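Local coordinates for protein acetone carboxylase alpha subunit (Xanthobacter autotrophicus Py2, PDB 5M45) that belongs to the hydantoinase B/oxoprolinase family, carries a bound manganese ion and serves as one subunit of an assembly of six protein chains, at residues E489-E492 with L493-L497; L47-R50 with E51-I55; R413-S416 with R417-G421; V694-W697 with M698-E701; K25-R28 with D29-A33. All coordinates share one frame; numbering follows the deposited sequence.

Interaction 1: residues E489-E492 with L493-L497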
# COMPACT_ATOMS: atom_id res chain seq x y z
N GLU A 489 13.21 5.32 -30.83
CA GLU A 489 12.07 6.20 -31.09
C GLU A 489 10.85 5.81 -30.23
O GLU A 489 10.01 6.69 -29.90
CB GLU A 489 11.69 6.23 -32.58
CG GLU A 489 12.75 6.92 -33.45
CD GLU A 489 12.46 6.90 -34.94
OE1 GLU A 489 11.65 6.11 -35.44
OE2 GLU A 489 13.16 7.68 -35.65
N ILE A 490 10.74 4.52 -29.90
CA ILE A 490 9.68 4.03 -29.02
C ILE A 490 9.95 4.42 -27.53
O ILE A 490 9.04 4.91 -26.85
CB ILE A 490 9.49 2.49 -29.17
CG1 ILE A 490 9.01 2.15 -30.57
CG2 ILE A 490 8.50 1.95 -28.13
CD1 ILE A 490 7.62 2.63 -30.98
N TRP A 491 11.18 4.21 -27.05
CA TRP A 491 11.55 4.66 -25.69
C TRP A 491 11.33 6.19 -25.51
O TRP A 491 10.86 6.62 -24.45
CB TRP A 491 12.97 4.28 -25.30
CG TRP A 491 13.17 2.79 -25.04
CD1 TRP A 491 14.05 1.97 -25.67
CD2 TRP A 491 12.49 2.00 -24.08
NE1 TRP A 491 13.94 0.69 -25.17
CE2 TRP A 491 12.96 0.67 -24.21
CE3 TRP A 491 11.47 2.27 -23.15
CZ2 TRP A 491 12.51 -0.38 -23.40
CZ3 TRP A 491 11.00 1.24 -22.36
CH2 TRP A 491 11.53 -0.09 -22.48
N GLU A 492 11.59 6.96 -26.57
CA GLU A 492 11.38 8.42 -26.51
C GLU A 492 9.92 8.85 -26.37
O GLU A 492 9.66 9.95 -25.92
CB GLU A 492 12.10 9.15 -27.68
CG GLU A 492 13.62 9.20 -27.48
CD GLU A 492 14.38 10.11 -28.44
OE1 GLU A 492 13.77 10.88 -29.26
OE2 GLU A 492 15.64 10.06 -28.39
N LEU A 493 8.96 7.98 -26.75
CA LEU A 493 7.54 8.21 -26.49
C LEU A 493 7.12 7.94 -25.04
O LEU A 493 6.06 8.41 -24.60
CB LEU A 493 6.65 7.32 -27.36
CG LEU A 493 6.77 7.33 -28.88
CD1 LEU A 493 5.71 6.37 -29.44
CD2 LEU A 493 6.58 8.74 -29.48
N ALA A 494 7.92 7.13 -24.34
CA ALA A 494 7.61 6.70 -22.97
C ALA A 494 8.52 7.29 -21.88
O ALA A 494 8.35 6.91 -20.70
CB ALA A 494 7.66 5.17 -22.92
N GLU A 495 9.45 8.18 -22.24
CA GLU A 495 10.41 8.79 -21.27
C GLU A 495 10.70 10.23 -21.71
O GLU A 495 10.90 10.44 -22.90
CB GLU A 495 11.76 8.02 -21.27
CG GLU A 495 11.69 6.50 -21.10
CD GLU A 495 12.99 5.73 -21.43
OE1 GLU A 495 13.15 4.56 -21.00
OE2 GLU A 495 13.86 6.29 -22.16
N PRO A 496 10.79 11.20 -20.77
CA PRO A 496 11.17 12.59 -21.11
C PRO A 496 12.70 12.73 -21.18
O PRO A 496 13.31 13.46 -20.40
CB PRO A 496 10.55 13.40 -19.98
CG PRO A 496 10.70 12.49 -18.80
CD PRO A 496 10.45 11.09 -19.34
N LEU A 497 13.28 12.01 -22.15
CA LEU A 497 14.73 11.85 -22.34
C LEU A 497 14.97 11.73 -23.85
O LEU A 497 14.13 11.17 -24.57
CB LEU A 497 15.26 10.55 -21.66
CG LEU A 497 14.97 10.33 -20.16
CD1 LEU A 497 15.36 8.90 -19.77
CD2 LEU A 497 15.72 11.32 -19.31
O HOH W 1 11.49 11.95 -25.61

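Interaction 2: residues L47-R50 with E51-I55. With ACT (acetate ion), chain O.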
# COMPACT_ATOMS: atom_id res chain seq x y z
N LEU A 47 1.62 -43.83 -18.91
CA LEU A 47 0.90 -42.71 -19.52
C LEU A 47 -0.06 -43.22 -20.62
O LEU A 47 0.34 -43.32 -21.78
CB LEU A 47 1.91 -41.71 -20.07
CG LEU A 47 2.94 -41.17 -19.06
CD1 LEU A 47 3.81 -40.09 -19.70
CD2 LEU A 47 2.26 -40.58 -17.86
N GLU A 48 -1.31 -43.55 -20.24
CA GLU A 48 -2.23 -44.27 -21.17
C GLU A 48 -2.51 -43.50 -22.46
O GLU A 48 -2.48 -44.08 -23.52
CB GLU A 48 -3.56 -44.64 -20.51
CG GLU A 48 -3.56 -45.72 -19.47
CD GLU A 48 -4.97 -45.95 -18.86
OE1 GLU A 48 -6.07 -45.68 -19.48
OE2 GLU A 48 -4.95 -46.39 -17.68
N LEU A 49 -2.84 -42.21 -22.35
CA LEU A 49 -3.14 -41.43 -23.53
C LEU A 49 -1.89 -41.36 -24.45
O LEU A 49 -1.99 -41.67 -25.64
CB LEU A 49 -3.65 -40.03 -23.20
CG LEU A 49 -4.16 -39.21 -24.40
CD1 LEU A 49 -5.52 -39.73 -24.83
CD2 LEU A 49 -4.30 -37.73 -24.07
N ARG A 50 -0.75 -41.01 -23.88
CA ARG A 50 0.47 -40.91 -24.67
C ARG A 50 0.86 -42.22 -25.37
O ARG A 50 1.21 -42.20 -26.56
CB ARG A 50 1.63 -40.44 -23.83
CG ARG A 50 2.84 -40.22 -24.70
CD ARG A 50 3.81 -39.33 -24.03
NE ARG A 50 4.83 -40.04 -23.28
CZ ARG A 50 6.10 -40.22 -23.66
NH1 ARG A 50 6.53 -39.86 -24.86
NH2 ARG A 50 6.93 -40.81 -22.82
N GLU A 51 0.76 -43.34 -24.64
CA GLU A 51 1.22 -44.62 -25.13
C GLU A 51 0.20 -45.28 -26.08
O GLU A 51 0.59 -45.80 -27.11
CB GLU A 51 1.58 -45.58 -23.97
CG GLU A 51 2.80 -45.12 -23.14
CD GLU A 51 2.92 -45.85 -21.79
OE1 GLU A 51 2.55 -47.06 -21.71
OE2 GLU A 51 3.40 -45.23 -20.79
N ARG A 52 -1.09 -45.23 -25.74
CA ARG A 52 -2.14 -45.90 -26.52
C ARG A 52 -2.83 -45.03 -27.56
O ARG A 52 -3.41 -45.56 -28.47
CB ARG A 52 -3.22 -46.48 -25.58
CG ARG A 52 -2.71 -47.54 -24.66
CD ARG A 52 -3.88 -48.49 -24.25
NE ARG A 52 -4.11 -49.44 -25.38
CZ ARG A 52 -5.08 -49.34 -26.31
NH1 ARG A 52 -6.05 -48.42 -26.27
NH2 ARG A 52 -5.08 -50.22 -27.30
N GLU A 53 -2.79 -43.70 -27.41
CA GLU A 53 -3.43 -42.79 -28.35
C GLU A 53 -2.46 -41.65 -28.74
O GLU A 53 -2.77 -40.48 -28.53
CB GLU A 53 -4.73 -42.23 -27.75
CG GLU A 53 -5.78 -43.26 -27.30
CD GLU A 53 -7.03 -42.59 -26.73
OE1 GLU A 53 -7.77 -41.85 -27.45
OE2 GLU A 53 -7.32 -42.80 -25.51
N PRO A 54 -1.28 -42.00 -29.31
CA PRO A 54 -0.25 -40.99 -29.60
C PRO A 54 -0.68 -39.87 -30.55
O PRO A 54 -0.21 -38.73 -30.40
CB PRO A 54 0.90 -41.80 -30.22
CG PRO A 54 0.22 -43.04 -30.76
CD PRO A 54 -0.86 -43.34 -29.77
N ILE A 55 -1.58 -40.19 -31.50
CA ILE A 55 -2.05 -39.19 -32.44
C ILE A 55 -2.90 -38.13 -31.71
O ILE A 55 -2.69 -36.91 -31.90
CB ILE A 55 -2.80 -39.81 -33.64
CG1 ILE A 55 -1.87 -40.78 -34.42
CG2 ILE A 55 -3.37 -38.71 -34.56
CD1 ILE A 55 -2.61 -41.55 -35.51
C ACT O . -4.41 -42.50 -31.72
O ACT O . -3.15 -42.57 -31.86
OXT ACT O . -4.99 -41.54 -31.16
CH3 ACT O . -5.23 -43.64 -32.28
O HOH W 2 -5.50 -44.09 -23.65
O HOH W 3 5.13 -43.04 -21.14

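Interaction 3: residues R413-S416 with R417-G421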
# COMPACT_ATOMS: atom_id res chain seq x y z
N ARG A 413 28.08 -22.88 -14.69
CA ARG A 413 29.45 -23.37 -14.66
C ARG A 413 29.53 -24.84 -14.24
O ARG A 413 30.27 -25.64 -14.85
CB ARG A 413 30.34 -22.50 -13.75
CG ARG A 413 30.46 -21.06 -14.22
CD ARG A 413 31.68 -20.32 -13.61
NE ARG A 413 31.70 -20.36 -12.15
CZ ARG A 413 31.02 -19.53 -11.35
NH1 ARG A 413 30.25 -18.53 -11.81
NH2 ARG A 413 31.14 -19.68 -10.02
N GLY A 414 28.77 -25.22 -13.21
CA GLY A 414 28.75 -26.62 -12.81
C GLY A 414 28.24 -27.55 -13.89
O GLY A 414 28.88 -28.57 -14.21
N LEU A 415 27.08 -27.22 -14.45
CA LEU A 415 26.55 -28.01 -15.57
C LEU A 415 27.50 -28.07 -16.75
O LEU A 415 27.64 -29.13 -17.38
CB LEU A 415 25.17 -27.52 -16.05
CG LEU A 415 23.91 -27.96 -15.30
CD1 LEU A 415 22.68 -27.21 -15.83
CD2 LEU A 415 23.70 -29.44 -15.46
N SER A 416 28.17 -26.96 -17.05
CA SER A 416 29.14 -26.95 -18.15
C SER A 416 30.34 -27.84 -17.94
O SER A 416 30.90 -28.35 -18.91
CB SER A 416 29.58 -25.50 -18.49
OG SER A 416 28.46 -24.75 -18.97
N ARG A 417 30.74 -28.10 -16.70
CA ARG A 417 31.83 -29.07 -16.46
C ARG A 417 31.42 -30.48 -16.89
O ARG A 417 32.24 -31.22 -17.41
CB ARG A 417 32.31 -29.08 -15.00
CG ARG A 417 33.02 -27.82 -14.58
CD ARG A 417 33.51 -27.88 -13.14
NE ARG A 417 33.88 -26.53 -12.75
CZ ARG A 417 34.99 -25.90 -13.10
NH1 ARG A 417 35.91 -26.51 -13.85
NH2 ARG A 417 35.18 -24.64 -12.68
N SER A 418 30.14 -30.83 -16.67
CA SER A 418 29.60 -32.15 -17.11
C SER A 418 29.61 -32.23 -18.65
O SER A 418 30.09 -33.21 -19.23
CB SER A 418 28.19 -32.43 -16.53
OG SER A 418 27.11 -31.81 -17.21
N TYR A 419 29.13 -31.17 -19.30
CA TYR A 419 29.10 -31.11 -20.77
C TYR A 419 30.49 -31.18 -21.38
O TYR A 419 30.72 -31.93 -22.37
CB TYR A 419 28.41 -29.82 -21.27
CG TYR A 419 26.99 -29.51 -20.79
CD1 TYR A 419 26.10 -30.52 -20.41
CD2 TYR A 419 26.54 -28.18 -20.76
CE1 TYR A 419 24.79 -30.21 -20.02
CE2 TYR A 419 25.23 -27.86 -20.40
CZ TYR A 419 24.36 -28.87 -20.02
OH TYR A 419 23.09 -28.55 -19.66
N PHE A 420 31.42 -30.44 -20.80
CA PHE A 420 32.80 -30.39 -21.27
C PHE A 420 33.51 -31.74 -21.14
O PHE A 420 34.16 -32.22 -22.10
CB PHE A 420 33.61 -29.28 -20.55
CG PHE A 420 34.98 -29.10 -21.11
CD1 PHE A 420 36.04 -29.93 -20.68
CD2 PHE A 420 35.19 -28.23 -22.18
CE1 PHE A 420 37.30 -29.83 -21.29
CE2 PHE A 420 36.45 -28.13 -22.77
CZ PHE A 420 37.50 -28.91 -22.31
N GLY A 421 33.34 -32.37 -19.98
CA GLY A 421 33.90 -33.70 -19.73
C GLY A 421 33.42 -34.77 -20.67
O GLY A 421 34.20 -35.64 -21.08
O HOH W 4 33.91 -22.06 -11.60

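Interaction 4: residues V694-W697 with M698-E701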
# COMPACT_ATOMS: atom_id res chain seq x y z
N VAL A 694 50.38 -22.31 -3.85
CA VAL A 694 49.13 -22.05 -3.14
C VAL A 694 49.25 -22.19 -1.61
O VAL A 694 48.68 -21.41 -0.87
CB VAL A 694 47.96 -22.90 -3.74
CG1 VAL A 694 46.72 -22.92 -2.87
CG2 VAL A 694 47.62 -22.39 -5.13
N SER A 695 50.02 -23.17 -1.11
CA SER A 695 50.27 -23.25 0.34
C SER A 695 50.88 -22.03 0.95
O SER A 695 50.61 -21.75 2.13
CB SER A 695 51.30 -24.30 0.64
OG SER A 695 50.82 -25.53 0.19
N GLU A 696 51.79 -21.40 0.20
CA GLU A 696 52.44 -20.19 0.67
C GLU A 696 51.45 -19.03 0.74
O GLU A 696 51.39 -18.33 1.74
CB GLU A 696 53.67 -19.85 -0.19
CG GLU A 696 54.83 -20.80 0.07
CD GLU A 696 55.38 -20.76 1.48
OE1 GLU A 696 55.21 -19.75 2.21
OE2 GLU A 696 56.00 -21.77 1.86
N TRP A 697 50.67 -18.83 -0.31
CA TRP A 697 49.62 -17.78 -0.29
C TRP A 697 48.61 -18.06 0.86
O TRP A 697 48.23 -17.13 1.58
CB TRP A 697 48.90 -17.64 -1.66
CG TRP A 697 47.65 -16.80 -1.52
CD1 TRP A 697 47.60 -15.45 -1.47
CD2 TRP A 697 46.31 -17.26 -1.31
NE1 TRP A 697 46.31 -15.04 -1.24
CE2 TRP A 697 45.50 -16.13 -1.12
CE3 TRP A 697 45.72 -18.52 -1.22
CZ2 TRP A 697 44.13 -16.21 -0.88
CZ3 TRP A 697 44.33 -18.61 -1.01
CH2 TRP A 697 43.57 -17.46 -0.85
N MET A 698 48.21 -19.33 1.04
CA MET A 698 47.30 -19.72 2.13
C MET A 698 47.82 -19.35 3.53
O MET A 698 47.05 -18.88 4.37
CB MET A 698 46.95 -21.20 2.07
CG MET A 698 45.93 -21.56 1.00
SD MET A 698 45.69 -23.33 0.86
CE MET A 698 45.08 -23.83 2.47
N LYS A 699 49.12 -19.52 3.75
CA LYS A 699 49.74 -19.18 5.03
C LYS A 699 49.51 -17.69 5.39
O LYS A 699 49.11 -17.36 6.55
CB LYS A 699 51.24 -19.51 4.95
CG LYS A 699 51.99 -19.40 6.23
CD LYS A 699 53.49 -19.65 5.97
CE LYS A 699 54.30 -19.25 7.22
NZ LYS A 699 55.56 -20.05 7.40
N GLY A 700 49.71 -16.80 4.41
CA GLY A 700 49.50 -15.36 4.64
C GLY A 700 48.02 -14.96 4.81
O GLY A 700 47.68 -14.07 5.63
N GLU A 701 47.14 -15.58 4.02
CA GLU A 701 45.70 -15.31 4.15
C GLU A 701 45.13 -15.78 5.51
O GLU A 701 44.35 -15.06 6.14
CB GLU A 701 44.93 -15.91 2.98
CG GLU A 701 43.47 -15.46 2.88
CD GLU A 701 43.28 -14.03 2.31
OE1 GLU A 701 44.23 -13.23 2.24
OE2 GLU A 701 42.19 -13.67 1.91
O HOH W 5 56.58 -19.36 4.58

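Interaction 5: residues K25-R28 with D29-A33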
# COMPACT_ATOMS: atom_id res chain seq x y z
N LYS A 25 -8.34 -28.92 -2.19
CA LYS A 25 -7.32 -29.44 -1.25
C LYS A 25 -7.26 -30.97 -1.23
O LYS A 25 -6.18 -31.54 -1.25
CB LYS A 25 -7.52 -28.89 0.18
CG LYS A 25 -6.42 -29.34 1.15
CD LYS A 25 -6.43 -28.57 2.46
CE LYS A 25 -5.59 -29.25 3.56
NZ LYS A 25 -4.20 -29.53 3.09
N GLU A 26 -8.43 -31.64 -1.23
CA GLU A 26 -8.49 -33.12 -1.29
C GLU A 26 -7.79 -33.64 -2.55
O GLU A 26 -6.99 -34.60 -2.47
CB GLU A 26 -9.94 -33.63 -1.26
CG GLU A 26 -10.58 -33.61 0.14
CD GLU A 26 -12.10 -33.78 0.14
OE1 GLU A 26 -12.70 -33.82 -0.97
OE2 GLU A 26 -12.65 -33.85 1.27
N HIS A 27 -8.06 -32.98 -3.68
CA HIS A 27 -7.51 -33.33 -4.97
C HIS A 27 -5.96 -33.20 -4.99
O HIS A 27 -5.24 -34.15 -5.29
CB HIS A 27 -8.15 -32.44 -6.05
CG HIS A 27 -7.77 -32.77 -7.46
ND1 HIS A 27 -8.18 -33.93 -8.10
CD2 HIS A 27 -7.06 -32.07 -8.38
CE1 HIS A 27 -7.74 -33.93 -9.34
NE2 HIS A 27 -7.06 -32.82 -9.54
N ARG A 28 -5.47 -32.02 -4.64
CA ARG A 28 -4.02 -31.80 -4.58
C ARG A 28 -3.32 -32.73 -3.57
O ARG A 28 -2.30 -33.32 -3.89
CB ARG A 28 -3.67 -30.34 -4.29
CG ARG A 28 -2.16 -30.12 -4.23
CD ARG A 28 -1.71 -28.70 -4.28
NE ARG A 28 -0.25 -28.63 -4.27
CZ ARG A 28 0.53 -28.51 -3.19
NH1 ARG A 28 0.01 -28.41 -1.96
NH2 ARG A 28 1.85 -28.50 -3.33
N ASP A 29 -3.88 -32.88 -2.36
CA ASP A 29 -3.25 -33.75 -1.35
C ASP A 29 -3.09 -35.22 -1.84
O ASP A 29 -2.06 -35.85 -1.56
CB ASP A 29 -3.99 -33.70 -0.01
CG ASP A 29 -3.80 -32.36 0.75
OD1 ASP A 29 -2.99 -31.49 0.38
OD2 ASP A 29 -4.51 -32.15 1.75
N ARG A 30 -4.11 -35.74 -2.55
CA ARG A 30 -4.08 -37.10 -3.12
C ARG A 30 -2.95 -37.21 -4.14
O ARG A 30 -2.15 -38.15 -4.11
CB ARG A 30 -5.45 -37.48 -3.76
CG ARG A 30 -5.42 -38.79 -4.55
CD ARG A 30 -6.80 -39.29 -4.99
NE ARG A 30 -7.44 -38.35 -5.93
CZ ARG A 30 -7.27 -38.32 -7.26
NH1 ARG A 30 -6.45 -39.14 -7.87
NH2 ARG A 30 -7.96 -37.47 -8.01
N LEU A 31 -2.84 -36.23 -5.02
CA LEU A 31 -1.79 -36.21 -6.03
C LEU A 31 -0.37 -36.07 -5.46
O LEU A 31 0.56 -36.74 -5.93
CB LEU A 31 -2.06 -35.12 -7.07
CG LEU A 31 -3.39 -35.22 -7.83
CD1 LEU A 31 -3.48 -34.05 -8.83
CD2 LEU A 31 -3.56 -36.52 -8.56
N MET A 32 -0.20 -35.22 -4.45
CA MET A 32 1.12 -35.05 -3.82
C MET A 32 1.56 -36.32 -3.06
O MET A 32 2.74 -36.69 -3.08
CB MET A 32 1.16 -33.81 -2.91
CG MET A 32 0.95 -32.46 -3.62
SD MET A 32 2.13 -32.06 -4.95
CE MET A 32 1.24 -32.73 -6.37
N ALA A 33 0.61 -36.97 -2.40
CA ALA A 33 0.91 -38.23 -1.67
C ALA A 33 1.35 -39.36 -2.62
O ALA A 33 2.26 -40.13 -2.29
CB ALA A 33 -0.31 -38.66 -0.82
O HOH W 6 -2.71 -28.80 -0.96

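Interaction 1: residues E489-E492 with L493-L497
Helix 488-494 passes through a short turn into strand 497-504, and the helix-to-strand junction opens where the amides of Leu493 and Ala494 each reach back three residues, to Ile490 and Trp491. Leu493 N donates to Ile490 O at 3.1 Å and Ala494 N to Trp491 O at 3.0 Å; each donor lies well above the carbonyl plane, about 60° out of it, and both bonds are bent. This i to i+3 spacing is that of a 3-10 turn. The side chain of Leu493 folds back along the turn, its CG lying 3.5 Å from Glu489 O.

The aromatic part of the contact is Trp491 with Glu495. Glu495 OE1 comes to 3.6 Å from Trp491 CE3, approaching the ring obliquely, and the carboxylate and ring planes are only 19° apart. Both polar ends are held elsewhere: Trp491 NE1 donates to Met485 O, and Glu495 OE2 forms a salt bridge with Arg524, which probably holds the carboxylate beside the indole. Glu492 turns the other way, with its carboxylate reaching a polar and a basic side chain on the chain of another protein, and Tyr499 N of its own chain; its CG lies 3.6 Å from Leu497 O. A water sits 2.7 Å from Glu492 O and is placed to join it to Leu497 O, although competing acceptors outnumber its protons.

Beyond the helix the chain reverses at Pro496, where Leu497 N makes a weak bond of 2.9 Å to Glu495 O. That closure, with proline at its centre, is an inverse gamma turn leading directly into a strand.

Interaction 2: residues L47-R50 with E51-I55
Glu51 folds back on Leu47, the N-cap residue of helix 48-52, and this is the close part of the contact. Backbone and side chain grip the same residue: Glu51 N donates to Leu47 O at 2.9 Å, and Leu47 N donates almost straight (171°) to Glu51 OE2, also at 2.9 Å, meeting that oxygen from above the carboxylate plane. With CG set beside its own backbone N (chi1 -66°), Glu51 lays its chain along the peptide, so that CG is 3.3 Å from Leu47 O. Elsewhere at this helix start, Glu266 of helix 257-282 accepts from Leu49 N and Arg50 N with its two carboxylate oxygens.

The looser part is watery, and it begins at the same Glu51 oxygen: one water gives a proton to OE2 and takes a weak bond from Arg50 NH2, bridging charges that do not meet directly. A second donates to Glu53 OE2 at 2.9 Å and, weakly, to Glu48 O. Glu53 also passes obliquely over Leu49, whose CD1 is 3.6 Å from OE2, while Glu48 and Arg52 lie exposed.

At Glu53 the chain leaves helical angles and at once starts helix 54-75, with Pro54 as its first residue; Pro54 CA is 3.6 Å from Arg50 O. An acetate ion, probably from the crystallisation liquor, accepts from Ile55 N at 2.9 Å and from Leu56 N. The result is a break between two helices, with an anion bound at the amide-rich N terminus of the second.

Interaction 3: residues R413-S416 with R417-G421
Leu415 O is held by three donors from the next turn of the helix. The hydroxyl of Ser418 makes the shortest bond, OG to Leu415 O at 2.7 Å, lying in the carbonyl plane on a lone pair. Tyr419 N adds the regular helical bond at 3.2 Å, nearly straight at 164°, and Ser418 N contributes a weak one. The hydroxyl can reach back because Ser418 holds OG between its backbone N and carbonyl carbon (chi1 81°), which turns it back toward the preceding turn. Leu415 O also lies 3.5 Å above one face of the Tyr419 ring, offset toward the rim, while Leu415 CB packs 4.3 Å from Tyr419 CZ. Two sound bonds and one weak one thus converge on a single carbonyl oxygen within a buried helical turn.

The remaining bonds are ordinary: Phe420 N to Ser416 O at 2.9 Å, and Arg417 N to Arg413 O at 3.1 Å, with a weak additional bond to Gly414 O. One water links Arg413 and Arg417, lying in plane at the edge of each guanidinium and accepting from Arg413 NE, at 2.8 Å, and from Arg417 NH2.

Helix 401-422 carries all of this against strand 286-297, where Arg413 NH2 donates to Val291 O and Arg417 and Ser418 touch Tyr288. Tyr419 OH pairs with Thr363 OG1, just beyond helix 349-361, and Arg417 and Phe420 pack on the chain of another protein.

Interaction 4: residues V694-W697 with M698-E701
Val694 to Glu701 form the opening of the alpha-helix 694-706, with regular helical backbone angles and i to i+4 bonds between residues that touch across it. Met698 N to Val694 O (2.9 Å) and Glu701 N to Trp697 O (3.1 Å) both run close to straight, whereas Lys699 N reaches Ser695 O from above the carbonyl plane.

On one flank Trp697 spreads its indole beside Glu701. Its CG is anti to the backbone N (chi1 167°), which carries the ring outward to lie beside Glu701, and Glu701 CB sits over one face in a CH-pi contact, 4.3 Å from the centroid of the six-membered ring. The carboxylate lies at 31° to that ring, and its OE2 is hydrogen-bonded to the backbone of the chain of another protein. Met698 crosses the indole at about a right angle, with CG 3.8 Å from Trp697 CE3, while its SD meets Val694 CG1 at 3.9 Å. Trp736, from a loop, packs on Trp697, Met698 and Glu701.

Glu696 and Lys699 lie exposed on the assembly surface. They run side by side without touching at their charges, and a water donates to Glu696 OE1 at 2.8 Å and accepts from Lys699 NZ.

Interaction 5: residues K25-R28 with D29-A33
In helix 24-38, Asp29 reaches back to Lys25 and meets it twice. Its amide donates to Lys25 O, and its carboxylate takes a salt bridge, Lys25 NZ to Asp29 OD2 at 3.0 Å, on the syn lone pair of that oxygen. The lysine chain is extended to CE and bends only at its last torsion (chi4 53°), which brings NZ round to the acid. The other oxygen, OD1, receives a proton from a water that accepts in turn from Arg28 NH1, in plane at the guanidinium edge and 2.9 Å away.

Arg30 comes next. Its amide bonds to Glu26 O, and its guanidinium stands 70° to the His27 ring, with NH2 3.5 Å from ND1 in an oblique approach; Glu22 is hydrogen-bonded to His27 ND1 and salt-bridged to Arg30 NE, so both groups share one partner. Leu31 covers the same imidazole, CD1 lying over its face in a CH-pi contact, 4.2 Å from the ring centroid, while its N bonds to His27 O. Met32 lies across Arg28: its N donates to Arg28 O at 2.9 Å, and its CG sits 3.9 Å above the centre of the guanidinium plane.

The Met32 side chain is also about 4 Å from the bound 3,6,9,12,15-pentaoxaheptadecan-1-ol, whose pocket includes Lys120. Around this turn the helix joins several parts of the fold. Lys25 NZ has a second salt bridge to Glu124, and Arg28 touches Lys120, both on helix 111-124; His27 NE2 bonds to Tyr265 of helix 257-282, and Leu31 packs on the loop just before strand 101-104.

Followed from the N terminus, the contacts come in the order interaction 5, interaction 2, interaction 3, interaction 1 and interaction 4. Each lies within a single short stretch of eight or nine residues, so none spans a long loop, and they stand in series without nesting or crossing. Interactions 5 and 2, on successive helices, lie on the same side of the chain's centre with centres about 24 Å apart, and both adjoin helix 257-282. Interactions 1 and 3 fall on opposite sides of that centre. Interaction 4, near the C-terminal end, is closest to interaction 3, with about 15 Å between nearest atoms, and interactions 1, 3 and 4 all border the chain of another protein.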